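Local coordinates for sniffer CG10964-PA (Drosophila melanogaster, PDB 1SNY), which probably acts as an NADPH-dependent carbonyl reductase of the short-chain dehydrogenase/reductase family, reducing carbonyl compounds with a bound NADP cofactor, at residues N22-T27 / Q49-T54; N104-N109 / M140-C145. All blocks are in the same frame, centred on the assembly; numbering follows the deposited sequence.

Contact 1: residues N22-T27 / Q49-T54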
loop_
_atom_site.group_PDB
_atom_site.type_symbol
_atom_site.label_atom_id
_atom_site.label_comp_id
_atom_site.label_asym_id
_atom_site.label_seq_id
_atom_site.Cartn_x
_atom_site.Cartn_y
_atom_site.Cartn_z
ATOM N N ASN A 22 -25.423 -14.601 -11.252
ATOM C CA ASN A 22 -26.521 -15.085 -10.435
ATOM C C ASN A 22 -26.544 -14.351 -9.104
ATOM O O ASN A 22 -27.592 -13.872 -8.674
ATOM C CB ASN A 22 -26.406 -16.589 -10.182
ATOM C CG ASN A 22 -27.535 -17.112 -9.312
ATOM O OD1 ASN A 22 -28.708 -16.938 -9.637
ATOM N ND2 ASN A 22 -27.186 -17.747 -8.198
ATOM N N SER A 23 -25.389 -14.257 -8.453
ATOM C CA SER A 23 -25.323 -13.578 -7.169
ATOM C C SER A 23 -24.124 -12.646 -7.058
ATOM O O SER A 23 -23.044 -12.934 -7.568
ATOM C CB SER A 23 -25.281 -14.600 -6.032
ATOM O OG SER A 23 -24.082 -15.351 -6.056
ATOM N N ILE A 24 -24.325 -11.518 -6.388
ATOM C CA ILE A 24 -23.255 -10.560 -6.207
ATOM C C ILE A 24 -23.377 -9.883 -4.858
ATOM O O ILE A 24 -24.484 -9.610 -4.382
ATOM C CB ILE A 24 -23.266 -9.486 -7.334
ATOM C CG1 ILE A 24 -22.194 -8.429 -7.068
ATOM C CG2 ILE A 24 -24.644 -8.839 -7.435
ATOM C CD1 ILE A 24 -21.979 -7.478 -8.247
ATOM N N LEU A 25 -22.230 -9.641 -4.235
ATOM C CA LEU A 25 -22.158 -8.959 -2.950
ATOM C C LEU A 25 -21.413 -7.644 -3.189
ATOM O O LEU A 25 -20.282 -7.656 -3.671
ATOM C CB LEU A 25 -21.383 -9.800 -1.938
ATOM C CG LEU A 25 -21.043 -9.065 -0.638
ATOM C CD1 LEU A 25 -22.334 -8.650 0.050
ATOM C CD2 LEU A 25 -20.210 -9.945 0.267
ATOM N N ILE A 26 -22.054 -6.519 -2.878
ATOM C CA ILE A 26 -21.438 -5.203 -3.055
ATOM C C ILE A 26 -21.445 -4.466 -1.721
ATOM O O ILE A 26 -22.495 -4.336 -1.095
ATOM C CB ILE A 26 -22.210 -4.359 -4.089
ATOM C CG1 ILE A 26 -22.347 -5.142 -5.399
ATOM C CG2 ILE A 26 -21.481 -3.045 -4.336
ATOM C CD1 ILE A 26 -23.217 -4.459 -6.440
ATOM N N THR A 27 -20.278 -3.989 -1.289
ATOM C CA THR A 27 -20.167 -3.265 -0.019
ATOM C C THR A 27 -20.356 -1.758 -0.210
ATOM O O THR A 27 -19.958 -1.210 -1.234
ATOM C CB THR A 27 -18.800 -3.530 0.651
ATOM O OG1 THR A 27 -17.740 -3.137 -0.235
ATOM C CG2 THR A 27 -18.659 -5.007 0.986
ATOM N N GLN A 49 -30.026 -12.738 -9.494
ATOM C CA GLN A 49 -31.095 -13.355 -8.716
ATOM C C GLN A 49 -30.935 -12.943 -7.262
ATOM O O GLN A 49 -31.916 -12.758 -6.541
ATOM C CB GLN A 49 -31.040 -14.886 -8.819
ATOM C CG GLN A 49 -32.056 -15.593 -7.925
ATOM C CD GLN A 49 -32.142 -17.092 -8.175
ATOM O OE1 GLN A 49 -33.003 -17.774 -7.616
ATOM N NE2 GLN A 49 -31.251 -17.611 -9.017
ATOM N N HIS A 50 -29.686 -12.803 -6.832
ATOM C CA HIS A 50 -29.397 -12.409 -5.465
ATOM C C HIS A 50 -28.400 -11.259 -5.479
ATOM O O HIS A 50 -27.244 -11.422 -5.885
ATOM C CB HIS A 50 -28.829 -13.590 -4.678
ATOM C CG HIS A 50 -29.751 -14.767 -4.605
ATOM N ND1 HIS A 50 -31.003 -14.697 -4.029
ATOM C CD2 HIS A 50 -29.600 -16.046 -5.025
ATOM C CE1 HIS A 50 -31.581 -15.884 -4.096
ATOM N NE2 HIS A 50 -30.750 -16.720 -4.695
ATOM N N LEU A 51 -28.867 -10.095 -5.048
ATOM C CA LEU A 51 -28.037 -8.904 -5.003
ATOM C C LEU A 51 -27.863 -8.516 -3.539
ATOM O O LEU A 51 -28.719 -7.839 -2.975
ATOM C CB LEU A 51 -28.722 -7.770 -5.769
ATOM C CG LEU A 51 -27.889 -6.646 -6.392
ATOM C CD1 LEU A 51 -28.818 -5.696 -7.130
ATOM C CD2 LEU A 51 -27.099 -5.899 -5.329
ATOM N N PHE A 52 -26.771 -8.965 -2.920
ATOM C CA PHE A 52 -26.506 -8.629 -1.519
ATOM C C PHE A 52 -25.850 -7.261 -1.428
ATOM O O PHE A 52 -24.879 -6.966 -2.138
ATOM C CB PHE A 52 -25.602 -9.672 -0.853
ATOM C CG PHE A 52 -26.174 -11.056 -0.861
ATOM C CD1 PHE A 52 -26.056 -11.860 -1.988
ATOM C CD2 PHE A 52 -26.863 -11.545 0.248
ATOM C CE1 PHE A 52 -26.614 -13.133 -2.012
ATOM C CE2 PHE A 52 -27.425 -12.818 0.231
ATOM C CZ PHE A 52 -27.301 -13.612 -0.899
ATOM N N THR A 53 -26.385 -6.430 -0.542
ATOM C CA THR A 53 -25.888 -5.077 -0.359
ATOM C C THR A 53 -25.666 -4.787 1.112
ATOM O O THR A 53 -26.545 -5.037 1.938
ATOM C CB THR A 53 -26.896 -4.048 -0.888
ATOM O OG1 THR A 53 -28.117 -4.163 -0.147
ATOM C CG2 THR A 53 -27.189 -4.290 -2.349
ATOM N N THR A 54 -24.497 -4.252 1.441
ATOM C CA THR A 54 -24.193 -3.919 2.822
ATOM C C THR A 54 -24.328 -2.415 3.017
ATOM O O THR A 54 -24.269 -1.638 2.061
ATOM C CB THR A 54 -22.751 -4.295 3.211
ATOM O OG1 THR A 54 -21.836 -3.425 2.530
ATOM C CG2 THR A 54 -22.450 -5.733 2.837
#
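Backbone bonds knit N22-T27 to Q49-T54 as two parallel strands whose axes run 10° apart. H50 N gives to N22 O, I24 N to H50 O, F52 N to I24 O, I26 N to F52 O and T54 N to I26 O, so that I24 and I26 on one strand and H50 and F52 on the other each bond through both N and O. Q49 NE2 gives a bent hydrogen bond (138°) to N22 OD1 at 2.7 Å, on a lone pair in the carbonyl plane, the oxygen lying somewhat out of the Q49 amide plane. N22 presents this oxygen because its CG lies anti to the backbone N (chi1 179°).

On the face of S23, L25, H50 and F52, which helix 87-98 covers, L25 crosses F52 at about a right angle, its CD1 3.5 Å from F52 CB. On that of I24, I26, L51 and T53, beneath helix 32-42, I24 CG2 lies 4.1 Å from L51 CG and I26 CD1 meets L51 CD2. T54 OG1 bonds G28 N. With helix 32-42 between them the strands make the first beta-alpha-beta unit of the Rossmann fold, beside the NADP site.

Contact 2: residues N104-N109 / M140-C145. With NAP (NADP nicotinamide-adenine-dinucleotide phosphate), chain B.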
loop_
_atom_site.group_PDB
_atom_site.type_symbol
_atom_site.label_atom_id
_atom_site.label_comp_id
_atom_site.label_asym_id
_atom_site.label_seq_id
_atom_site.Cartn_x
_atom_site.Cartn_y
_atom_site.Cartn_z
ATOM N N ASN A 104 -21.074 -15.494 -6.966
ATOM C CA ASN A 104 -20.323 -15.226 -8.187
ATOM C C ASN A 104 -19.405 -14.024 -8.099
ATOM O O ASN A 104 -18.304 -14.050 -8.641
ATOM C CB ASN A 104 -21.260 -15.011 -9.373
ATOM C CG ASN A 104 -22.129 -16.206 -9.639
ATOM O OD1 ASN A 104 -23.333 -16.182 -9.373
ATOM N ND2 ASN A 104 -21.524 -17.277 -10.155
ATOM N N VAL A 105 -19.844 -12.963 -7.430
ATOM C CA VAL A 105 -19.009 -11.770 -7.377
ATOM C C VAL A 105 -18.952 -11.044 -6.060
ATOM O O VAL A 105 -19.980 -10.806 -5.424
ATOM C CB VAL A 105 -19.451 -10.729 -8.451
ATOM C CG1 VAL A 105 -18.599 -9.469 -8.350
ATOM C CG2 VAL A 105 -19.346 -11.340 -9.854
ATOM N N LEU A 106 -17.732 -10.705 -5.650
ATOM C CA LEU A 106 -17.525 -9.926 -4.443
ATOM C C LEU A 106 -17.050 -8.600 -4.994
ATOM O O LEU A 106 -16.014 -8.539 -5.665
ATOM C CB LEU A 106 -16.434 -10.527 -3.544
ATOM C CG LEU A 106 -15.840 -9.553 -2.509
ATOM C CD1 LEU A 106 -16.928 -9.089 -1.545
ATOM C CD2 LEU A 106 -14.698 -10.222 -1.751
ATOM N N PHE A 107 -17.814 -7.545 -4.738
ATOM C CA PHE A 107 -17.437 -6.230 -5.220
ATOM C C PHE A 107 -17.123 -5.327 -4.037
ATOM O O PHE A 107 -18.032 -4.750 -3.430
ATOM C CB PHE A 107 -18.563 -5.636 -6.075
ATOM C CG PHE A 107 -18.113 -4.534 -7.001
ATOM C CD1 PHE A 107 -18.768 -4.322 -8.211
ATOM C CD2 PHE A 107 -17.043 -3.709 -6.667
ATOM C CE1 PHE A 107 -18.364 -3.308 -9.073
ATOM C CE2 PHE A 107 -16.630 -2.687 -7.526
ATOM C CZ PHE A 107 -17.291 -2.488 -8.728
ATOM N N ASN A 108 -15.831 -5.245 -3.705
ATOM C CA ASN A 108 -15.328 -4.411 -2.617
ATOM C C ASN A 108 -15.434 -2.961 -3.061
ATOM O O ASN A 108 -14.573 -2.468 -3.790
ATOM C CB ASN A 108 -13.853 -4.740 -2.324
ATOM C CG ASN A 108 -13.685 -5.975 -1.460
ATOM O OD1 ASN A 108 -14.318 -6.097 -0.417
ATOM N ND2 ASN A 108 -12.812 -6.889 -1.884
ATOM N N ASN A 109 -16.473 -2.267 -2.610
ATOM C CA ASN A 109 -16.675 -0.882 -3.018
ATOM C C ASN A 109 -16.491 0.091 -1.873
ATOM O O ASN A 109 -16.116 1.240 -2.088
ATOM C CB ASN A 109 -18.071 -0.717 -3.617
ATOM C CG ASN A 109 -18.403 0.725 -3.936
ATOM O OD1 ASN A 109 -17.811 1.332 -4.831
ATOM N ND2 ASN A 109 -19.348 1.287 -3.197
HETATM N N MSE A 140 -9.587 -9.008 3.902
HETATM C CA MSE A 140 -10.268 -9.884 4.841
HETATM C C MSE A 140 -11.636 -10.344 4.358
HETATM O O MSE A 140 -12.033 -11.475 4.635
HETATM C CB MSE A 140 -10.373 -9.214 6.212
HETATM C CG MSE A 140 -9.017 -8.952 6.869
HETATM SE SE MSE A 140 -7.877 -10.500 7.087
HETATM C CE MSE A 140 -8.743 -11.312 8.653
ATOM N N LEU A 141 -12.356 -9.495 3.630
ATOM C CA LEU A 141 -13.657 -9.904 3.117
ATOM C C LEU A 141 -13.432 -10.923 2.002
ATOM O O LEU A 141 -14.188 -11.882 1.865
ATOM C CB LEU A 141 -14.453 -8.703 2.584
ATOM C CG LEU A 141 -15.903 -9.021 2.189
ATOM C CD1 LEU A 141 -16.597 -9.776 3.325
ATOM C CD2 LEU A 141 -16.657 -7.741 1.880
ATOM N N ALA A 142 -12.386 -10.713 1.204
ATOM C CA ALA A 142 -12.077 -11.643 0.124
ATOM C C ALA A 142 -11.834 -13.001 0.765
ATOM O O ALA A 142 -12.368 -14.015 0.321
ATOM C CB ALA A 142 -10.829 -11.184 -0.639
ATOM N N LYS A 143 -11.039 -12.999 1.833
ATOM C CA LYS A 143 -10.711 -14.219 2.567
ATOM C C LYS A 143 -11.969 -14.960 3.011
ATOM O O LYS A 143 -12.113 -16.168 2.776
ATOM C CB LYS A 143 -9.856 -13.883 3.801
ATOM C CG LYS A 143 -9.611 -15.076 4.735
ATOM C CD LYS A 143 -8.928 -14.661 6.040
ATOM C CE LYS A 143 -8.768 -15.860 6.969
ATOM N NZ LYS A 143 -8.079 -15.516 8.245
ATOM N N ALA A 144 -12.879 -14.228 3.643
ATOM C CA ALA A 144 -14.119 -14.807 4.147
ATOM C C ALA A 144 -15.022 -15.363 3.053
ATOM O O ALA A 144 -15.636 -16.411 3.222
ATOM C CB ALA A 144 -14.879 -13.768 4.964
ATOM N N CYS A 145 -15.096 -14.662 1.929
ATOM C CA CYS A 145 -15.938 -15.085 0.819
ATOM C C CYS A 145 -15.332 -16.177 -0.043
ATOM O O CYS A 145 -16.014 -16.734 -0.901
ATOM C CB CYS A 145 -16.262 -13.887 -0.078
ATOM S SG CYS A 145 -17.287 -12.619 0.681
HETATM P PA NAP B . -18.749 7.678 -0.920
HETATM O O1A NAP B . -18.116 8.311 0.168
HETATM O O2A NAP B . -19.937 8.221 -1.686
HETATM O O5B NAP B . -19.191 6.200 -0.498
HETATM C C5B NAP B . -18.294 5.388 0.304
HETATM C C4B NAP B . -19.220 4.184 0.665
HETATM O O4B NAP B . -18.388 3.248 1.496
HETATM C C3B NAP B . -20.422 4.526 1.601
HETATM O O3B NAP B . -21.505 3.666 1.212
HETATM C C2B NAP B . -19.868 4.242 2.980
HETATM O O2B NAP B . -20.816 4.028 4.017
HETATM C C1B NAP B . -19.002 2.986 2.735
HETATM N N9A NAP B . -18.076 2.824 3.844
HETATM C C8A NAP B . -17.026 3.596 4.300
HETATM N N7A NAP B . -16.420 3.104 5.374
HETATM C C5A NAP B . -17.125 1.938 5.630
HETATM C C6A NAP B . -16.955 0.982 6.648
HETATM N N6A NAP B . -16.031 0.996 7.641
HETATM N N1A NAP B . -17.838 -0.114 6.645
HETATM C C2A NAP B . -18.840 -0.240 5.668
HETATM N N3A NAP B . -19.030 0.691 4.657
HETATM C C4A NAP B . -18.148 1.761 4.681
HETATM O O3 NAP B . -17.670 7.384 -2.035
HETATM P PN NAP B . -17.747 6.753 -3.477
HETATM O O1N NAP B . -17.345 7.742 -4.491
HETATM O O2N NAP B . -19.112 6.175 -3.611
HETATM O O5D NAP B . -16.613 5.650 -3.413
HETATM C C5D NAP B . -16.888 4.283 -3.877
HETATM C C4D NAP B . -15.558 3.592 -4.120
HETATM O O4D NAP B . -14.950 4.114 -5.329
HETATM C C3D NAP B . -14.477 3.782 -3.007
HETATM O O3D NAP B . -13.761 2.546 -2.771
HETATM C C2D NAP B . -13.608 4.894 -3.575
HETATM O O2D NAP B . -12.314 4.939 -3.017
HETATM C C1D NAP B . -13.592 4.572 -5.022
HETATM N N1N NAP B . -13.380 5.690 -5.967
HETATM C C2N NAP B . -14.241 6.826 -6.110
HETATM C C3N NAP B . -13.883 7.793 -7.063
HETATM C C7N NAP B . -14.770 9.030 -7.260
HETATM O O7N NAP B . -14.404 9.829 -8.102
HETATM N N7N NAP B . -15.856 9.203 -6.556
HETATM C C4N NAP B . -12.674 7.651 -7.884
HETATM C C5N NAP B . -11.864 6.505 -7.696
HETATM C C6N NAP B . -12.202 5.513 -6.739
HETATM P P2B NAP B . -21.390 5.234 4.972
HETATM O O1X NAP B . -22.469 5.939 4.145
HETATM O O2X NAP B . -21.930 4.452 6.123
HETATM O O3X NAP B . -20.225 6.162 5.286
#
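L106 spreads its two methyl branches over the helix: CD2 lies against the backbone of A142, 3.5 Å from A142 CA, and CD1 packs 3.7 Å from L141 CD2. The same CD1 also meets C145 SG at 4.2 Å, one helical turn beyond L141. CG of L106 lies anti to the backbone N (chi1 161°), which carries the fork of the side chain to the helix, where it meets that of L141 at a slant. N108 and L141 pass head to tail, N108 OD1 coming 3.7 Å from L141 CD2; the amide nitrogen of N108 is instead bonded to N170 OD1. No hydrogen bond joins the segments, and the helix is held against the strand by apolar contact.

This is the alpha/beta layering of a Rossmann fold: helix 124-155 runs nearly antiparallel (167°) to strand 105-108, with 9.7 Å between the axes. Where the strand ends, N109 turns to the cofactor. Its backbone O accepts a 2.8 Å hydrogen bond from NAP O3D, and its side-chain OD1 comes 3.2 Å from NAP C5D. With an alanine here the backbone acceptor would remain, but the weak bond from ND2 to G28 O would go, and the cofactor ribose would probably be less closely fitted where OD1 now lies against C5D and C4D. On the far side of the helix, K143 NZ bonds V122 O of the second subunit.

Contact 1 closes along the chain before contact 2 opens; their centres are about 11 Å apart, and both reach the same parallel sheet. Strands 23-26 and 105-108 are direct neighbours there: L25 N is 2.8 Å from V105 O, and L25 O is 2.7 Å from F107 N, both probable hydrogen bonds. Strand 50-55 flanks 23-26 on its other side. Contact 1 therefore builds the sheet strand to strand, whereas contact 2 layers helix 124-155 on it. The two also meet where T27 CG2 packs 3.5 Å from L141 CD2. T27 OG1 bonds N109 N, tying the ends of the neighbouring strands together beside the NADP site.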